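PDB 4EWP: 3-oxoacyl-[acyl-carrier-protein] synthase 3 from Micrococcus luteus NCTC 2665, which probably catalyses the condensation of acetyl-CoA with malonyl-ACP that initiates bacterial fatty acid synthesis. Local coordinates for residues Pro11-Pro24 against Gly171-Ile185. Residues are numbered along the deposited sequence; the frame is centred on the assembly and turned at random.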
loop_
_atom_site.group_PDB
_atom_site.type_symbol
_atom_site.label_atom_id
_atom_site.label_comp_id
_atom_site.label_asym_id
_atom_site.label_seq_id
_atom_site.Cartn_x
_atom_site.Cartn_y
_atom_site.Cartn_z
ATOM N N PRO A 11 18.874 -10.969 -12.365
ATOM C CA PRO A 11 18.857 -11.061 -13.829
ATOM C C PRO A 11 19.342 -9.736 -14.398
ATOM O O PRO A 11 19.474 -8.771 -13.640
ATOM C CB PRO A 11 17.376 -11.257 -14.138
ATOM C CG PRO A 11 16.681 -10.469 -13.050
ATOM C CD PRO A 11 17.550 -10.624 -11.811
ATOM N N ALA A 12 19.598 -9.686 -15.699
ATOM C CA ALA A 12 20.085 -8.479 -16.359
ATOM C C ALA A 12 19.060 -7.338 -16.335
ATOM O O ALA A 12 19.416 -6.165 -16.156
ATOM C CB ALA A 12 20.486 -8.800 -17.800
ATOM N N ALA A 13 17.787 -7.677 -16.522
ATOM C CA ALA A 13 16.770 -6.645 -16.696
ATOM C C ALA A 13 15.364 -7.201 -16.518
ATOM O O ALA A 13 15.180 -8.335 -16.079
ATOM C CB ALA A 13 16.919 -5.979 -18.069
ATOM N N SER A 14 14.372 -6.398 -16.869
ATOM C CA SER A 14 12.980 -6.777 -16.647
ATOM C C SER A 14 12.149 -6.377 -17.851
ATOM O O SER A 14 12.621 -5.642 -18.719
ATOM C CB SER A 14 12.445 -6.020 -15.441
ATOM O OG SER A 14 12.564 -4.627 -15.684
ATOM N N ARG A 15 10.894 -6.816 -17.892
ATOM C CA ARG A 15 10.044 -6.478 -19.030
ATOM C C ARG A 15 8.594 -6.816 -18.751
ATOM O O ARG A 15 8.295 -7.769 -18.028
ATOM C CB ARG A 15 10.560 -7.166 -20.305
ATOM C CG ARG A 15 9.580 -8.056 -21.055
ATOM C CD ARG A 15 10.230 -8.596 -22.348
ATOM N NE ARG A 15 9.329 -9.457 -23.122
ATOM C CZ ARG A 15 9.405 -10.790 -23.176
ATOM N NH1 ARG A 15 10.356 -11.432 -22.502
ATOM N NH2 ARG A 15 8.532 -11.483 -23.907
ATOM N N ILE A 16 7.698 -6.008 -19.305
ATOM C CA ILE A 16 6.268 -6.267 -19.201
ATOM C C ILE A 16 5.940 -7.312 -20.250
ATOM O O ILE A 16 6.122 -7.070 -21.445
ATOM C CB ILE A 16 5.448 -4.977 -19.452
ATOM C CG1 ILE A 16 5.699 -3.963 -18.324
ATOM C CG2 ILE A 16 3.955 -5.298 -19.608
ATOM C CD1 ILE A 16 5.093 -2.584 -18.544
ATOM N N VAL A 17 5.484 -8.487 -19.822
ATOM C CA VAL A 17 5.264 -9.570 -20.782
ATOM C C VAL A 17 3.804 -9.764 -21.179
ATOM O O VAL A 17 3.498 -10.637 -22.003
ATOM C CB VAL A 17 5.855 -10.905 -20.296
ATOM C CG1 VAL A 17 7.356 -10.782 -20.182
ATOM C CG2 VAL A 17 5.234 -11.322 -18.955
ATOM N N ALA A 18 2.910 -8.952 -20.610
ATOM C CA ALA A 18 1.494 -9.039 -20.962
ATOM C C ALA A 18 0.686 -7.961 -20.285
ATOM O O ALA A 18 1.114 -7.391 -19.271
ATOM C CB ALA A 18 0.937 -10.398 -20.607
ATOM N N VAL A 19 -0.480 -7.675 -20.856
ATOM C CA VAL A 19 -1.414 -6.742 -20.245
ATOM C C VAL A 19 -2.834 -7.305 -20.284
ATOM O O VAL A 19 -3.232 -7.964 -21.246
ATOM C CB VAL A 19 -1.341 -5.338 -20.898
ATOM C CG1 VAL A 19 -1.549 -5.423 -22.404
ATOM C CG2 VAL A 19 -2.346 -4.387 -20.240
ATOM N N GLY A 20 -3.580 -7.064 -19.215
ATOM C CA GLY A 20 -4.923 -7.583 -19.078
ATOM C C GLY A 20 -5.849 -6.466 -18.643
ATOM O O GLY A 20 -5.405 -5.459 -18.108
ATOM N N ALA A 21 -7.140 -6.648 -18.881
ATOM C CA ALA A 21 -8.114 -5.591 -18.676
ATOM C C ALA A 21 -9.436 -6.141 -18.155
ATOM O O ALA A 21 -9.853 -7.245 -18.516
ATOM C CB ALA A 21 -8.351 -4.836 -20.001
ATOM N N TYR A 22 -10.089 -5.367 -17.302
ATOM C CA TYR A 22 -11.488 -5.618 -16.991
ATOM C C TYR A 22 -12.229 -4.289 -17.098
ATOM O O TYR A 22 -11.864 -3.299 -16.449
ATOM C CB TYR A 22 -11.661 -6.222 -15.587
ATOM C CG TYR A 22 -13.093 -6.633 -15.296
ATOM C CD1 TYR A 22 -14.058 -5.690 -14.922
ATOM C CD2 TYR A 22 -13.486 -7.957 -15.406
ATOM C CE1 TYR A 22 -15.378 -6.067 -14.664
ATOM C CE2 TYR A 22 -14.793 -8.342 -15.151
ATOM C CZ TYR A 22 -15.733 -7.400 -14.785
ATOM O OH TYR A 22 -17.022 -7.812 -14.539
ATOM N N ARG A 23 -13.264 -4.280 -17.927
ATOM C CA ARG A 23 -14.078 -3.104 -18.160
ATOM C C ARG A 23 -15.526 -3.446 -17.873
ATOM O O ARG A 23 -16.106 -4.290 -18.550
ATOM C CB ARG A 23 -13.975 -2.663 -19.621
ATOM C CG ARG A 23 -12.624 -2.104 -20.010
ATOM C CD ARG A 23 -12.675 -1.565 -21.428
ATOM N NE ARG A 23 -11.343 -1.301 -21.953
ATOM C CZ ARG A 23 -10.722 -0.128 -21.845
ATOM N NH1 ARG A 23 -11.321 0.887 -21.219
ATOM N NH2 ARG A 23 -9.507 0.035 -22.370
ATOM N N PRO A 24 -16.120 -2.787 -16.867
ATOM C CA PRO A 24 -17.557 -2.942 -16.613
ATOM C C PRO A 24 -18.365 -2.676 -17.883
ATOM O O PRO A 24 -18.001 -1.793 -18.658
ATOM C CB PRO A 24 -17.834 -1.869 -15.562
ATOM C CG PRO A 24 -16.519 -1.767 -14.812
ATOM C CD PRO A 24 -15.465 -1.916 -15.875
ATOM N N GLY A 171 -12.815 0.194 -13.082
ATOM C CA GLY A 171 -12.277 -0.902 -13.857
ATOM C C GLY A 171 -10.952 -1.364 -13.321
ATOM O O GLY A 171 -10.491 -0.882 -12.280
ATOM N N ALA A 172 -10.321 -2.287 -14.040
ATOM C CA ALA A 172 -9.036 -2.831 -13.620
ATOM C C ALA A 172 -8.133 -3.027 -14.825
ATOM O O ALA A 172 -8.591 -3.383 -15.904
ATOM C CB ALA A 172 -9.237 -4.150 -12.907
ATOM N N GLY A 173 -6.843 -2.807 -14.633
ATOM C CA GLY A 173 -5.879 -3.033 -15.688
ATOM C C GLY A 173 -4.699 -3.738 -15.069
ATOM O O GLY A 173 -4.230 -3.342 -14.001
ATOM N N ALA A 174 -4.214 -4.785 -15.720
ATOM C CA ALA A 174 -3.170 -5.601 -15.102
ATOM C C ALA A 174 -1.975 -5.823 -16.004
ATOM O O ALA A 174 -2.107 -5.963 -17.203
ATOM C CB ALA A 174 -3.733 -6.943 -14.630
ATOM N N VAL A 175 -0.804 -5.895 -15.403
ATOM C CA VAL A 175 0.414 -6.094 -16.160
ATOM C C VAL A 175 1.265 -7.157 -15.447
ATOM O O VAL A 175 1.198 -7.302 -14.219
ATOM C CB VAL A 175 1.116 -4.733 -16.282
ATOM C CG1 VAL A 175 2.533 -4.763 -15.758
ATOM C CG2 VAL A 175 0.962 -4.157 -17.707
ATOM N N ILE A 176 2.019 -7.935 -16.213
ATOM C CA ILE A 176 2.968 -8.864 -15.604
ATOM C C ILE A 176 4.416 -8.500 -15.932
ATOM O O ILE A 176 4.806 -8.414 -17.094
ATOM C CB ILE A 176 2.690 -10.339 -15.983
ATOM C CG1 ILE A 176 1.296 -10.759 -15.492
ATOM C CG2 ILE A 176 3.759 -11.241 -15.353
ATOM C CD1 ILE A 176 0.887 -12.132 -15.971
ATOM N N VAL A 177 5.213 -8.272 -14.898
ATOM C CA VAL A 177 6.597 -7.895 -15.101
ATOM C C VAL A 177 7.485 -9.105 -14.863
ATOM O O VAL A 177 7.394 -9.757 -13.817
ATOM C CB VAL A 177 6.996 -6.773 -14.141
ATOM C CG1 VAL A 177 8.469 -6.392 -14.351
ATOM C CG2 VAL A 177 6.066 -5.576 -14.324
ATOM N N ALA A 178 8.348 -9.406 -15.823
ATOM C CA ALA A 178 9.175 -10.595 -15.722
ATOM C C ALA A 178 10.673 -10.323 -15.902
ATOM O O ALA A 178 11.084 -9.368 -16.588
ATOM C CB ALA A 178 8.710 -11.648 -16.736
ATOM N N ALA A 179 11.483 -11.189 -15.302
ATOM C CA ALA A 179 12.913 -11.197 -15.588
ATOM C C ALA A 179 13.148 -11.251 -17.099
ATOM O O ALA A 179 12.415 -11.915 -17.830
ATOM C CB ALA A 179 13.599 -12.380 -14.892
ATOM N N SER A 180 14.178 -10.557 -17.567
ATOM C CA SER A 180 14.433 -10.491 -18.990
ATOM C C SER A 180 15.923 -10.324 -19.257
ATOM O O SER A 180 16.650 -9.808 -18.408
ATOM C CB SER A 180 13.638 -9.333 -19.599
ATOM O OG SER A 180 13.899 -9.192 -20.988
ATOM N N ASP A 181 16.361 -10.771 -20.435
ATOM C CA ASP A 181 17.740 -10.603 -20.895
ATOM C C ASP A 181 17.985 -9.192 -21.409
ATOM O O ASP A 181 19.066 -8.629 -21.232
ATOM C CB ASP A 181 18.060 -11.592 -22.022
ATOM C CG ASP A 181 18.420 -12.979 -21.507
ATOM O OD1 ASP A 181 18.675 -13.110 -20.286
ATOM O OD2 ASP A 181 18.458 -13.934 -22.324
ATOM N N GLU A 182 16.985 -8.633 -22.075
ATOM C CA GLU A 182 17.106 -7.289 -22.614
ATOM C C GLU A 182 16.237 -6.315 -21.829
ATOM O O GLU A 182 15.117 -6.650 -21.448
ATOM C CB GLU A 182 16.724 -7.274 -24.091
ATOM C CG GLU A 182 17.708 -8.015 -24.988
ATOM C CD GLU A 182 19.026 -7.270 -25.153
ATOM O OE1 GLU A 182 19.017 -6.019 -25.176
ATOM O OE2 GLU A 182 20.074 -7.937 -25.256
ATOM N N PRO A 183 16.759 -5.107 -21.589
ATOM C CA PRO A 183 16.060 -4.019 -20.893
ATOM C C PRO A 183 14.696 -3.740 -21.519
ATOM O O PRO A 183 14.635 -3.370 -22.688
ATOM C CB PRO A 183 16.974 -2.812 -21.130
ATOM C CG PRO A 183 18.319 -3.393 -21.380
ATOM C CD PRO A 183 18.080 -4.691 -22.090
ATOM N N GLY A 184 13.625 -3.910 -20.752
ATOM C CA GLY A 184 12.283 -3.627 -21.236
ATOM C C GLY A 184 11.569 -2.542 -20.450
ATOM O O GLY A 184 10.500 -2.078 -20.860
ATOM N N ILE A 185 12.167 -2.127 -19.332
ATOM C CA ILE A 185 11.608 -1.064 -18.487
ATOM C C ILE A 185 12.715 -0.083 -18.093
ATOM O O ILE A 185 13.690 -0.454 -17.431
ATOM C CB ILE A 185 10.967 -1.650 -17.209
ATOM C CG1 ILE A 185 9.914 -2.705 -17.559
ATOM C CG2 ILE A 185 10.361 -0.562 -16.337
ATOM C CD1 ILE A 185 9.224 -3.310 -16.347
HETATM O O HOH W 1 14.433 -3.443 -17.688
HETATM O O HOH W 2 8.339 -3.797 -21.054
#
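Strand 13-22 runs antiparallel to strand 171-180, with backbone hydrogen bonds from A13 and S180 at one end to Y22 and A172 at the other. The register slips once, at a beta bulge: I16 pairs with V177 but V19 with V175, which leaves one extra residue in strand 13-22. V17 N bonds to I176 O (2.8 Å), and I176 N bonds to A18 O. V17 leaves the extended conformation here (psi -1°), as the extra residue of the bulge requires.

On one face I16, V19, V175 and V177 form an apolar row. I16 CG2 meets V175 CG2 at 3.7 Å, the two side chains crossing at about a right angle. I16 CG1 also meets I185 CD1, again roughly at right angles. V19 lies farther along, its CB 4.1 Å from V175 CG2. This face packs on helices 125-138 and 311-322.

V17 divides its branches at the bulge. CG1, anti to the carbonyl carbon (chi1 -64°), touches A178 CB at 3.8 Å and also lies over one face of the R15 guanidinium. CG2 meets I176 CG2 at 3.9 Å. Nearby, R15 CB lies alongside S180 CB. On the same face of the sheet, A172, A174, I176 and Y22 touch helix 62-76.

Beyond S180 the chain folds back past S14 and R15. S180 OG donates to E182 O within this turn, and G184 N makes a weak bond to S14 O. One water accepts from S14 N and I185 N; a second accepts from I16 N and donates to G184 O. S14 OG lies against I185 and is hydrogen-bonded to D134.

Strand 13-22 is an edge strand, within this chain, of a mixed five-stranded sheet in order 1-5-4-2-3. Helices on both faces sandwich this sheet, as expected for the N-terminal half of the layered thiolase fold of FabH enzymes.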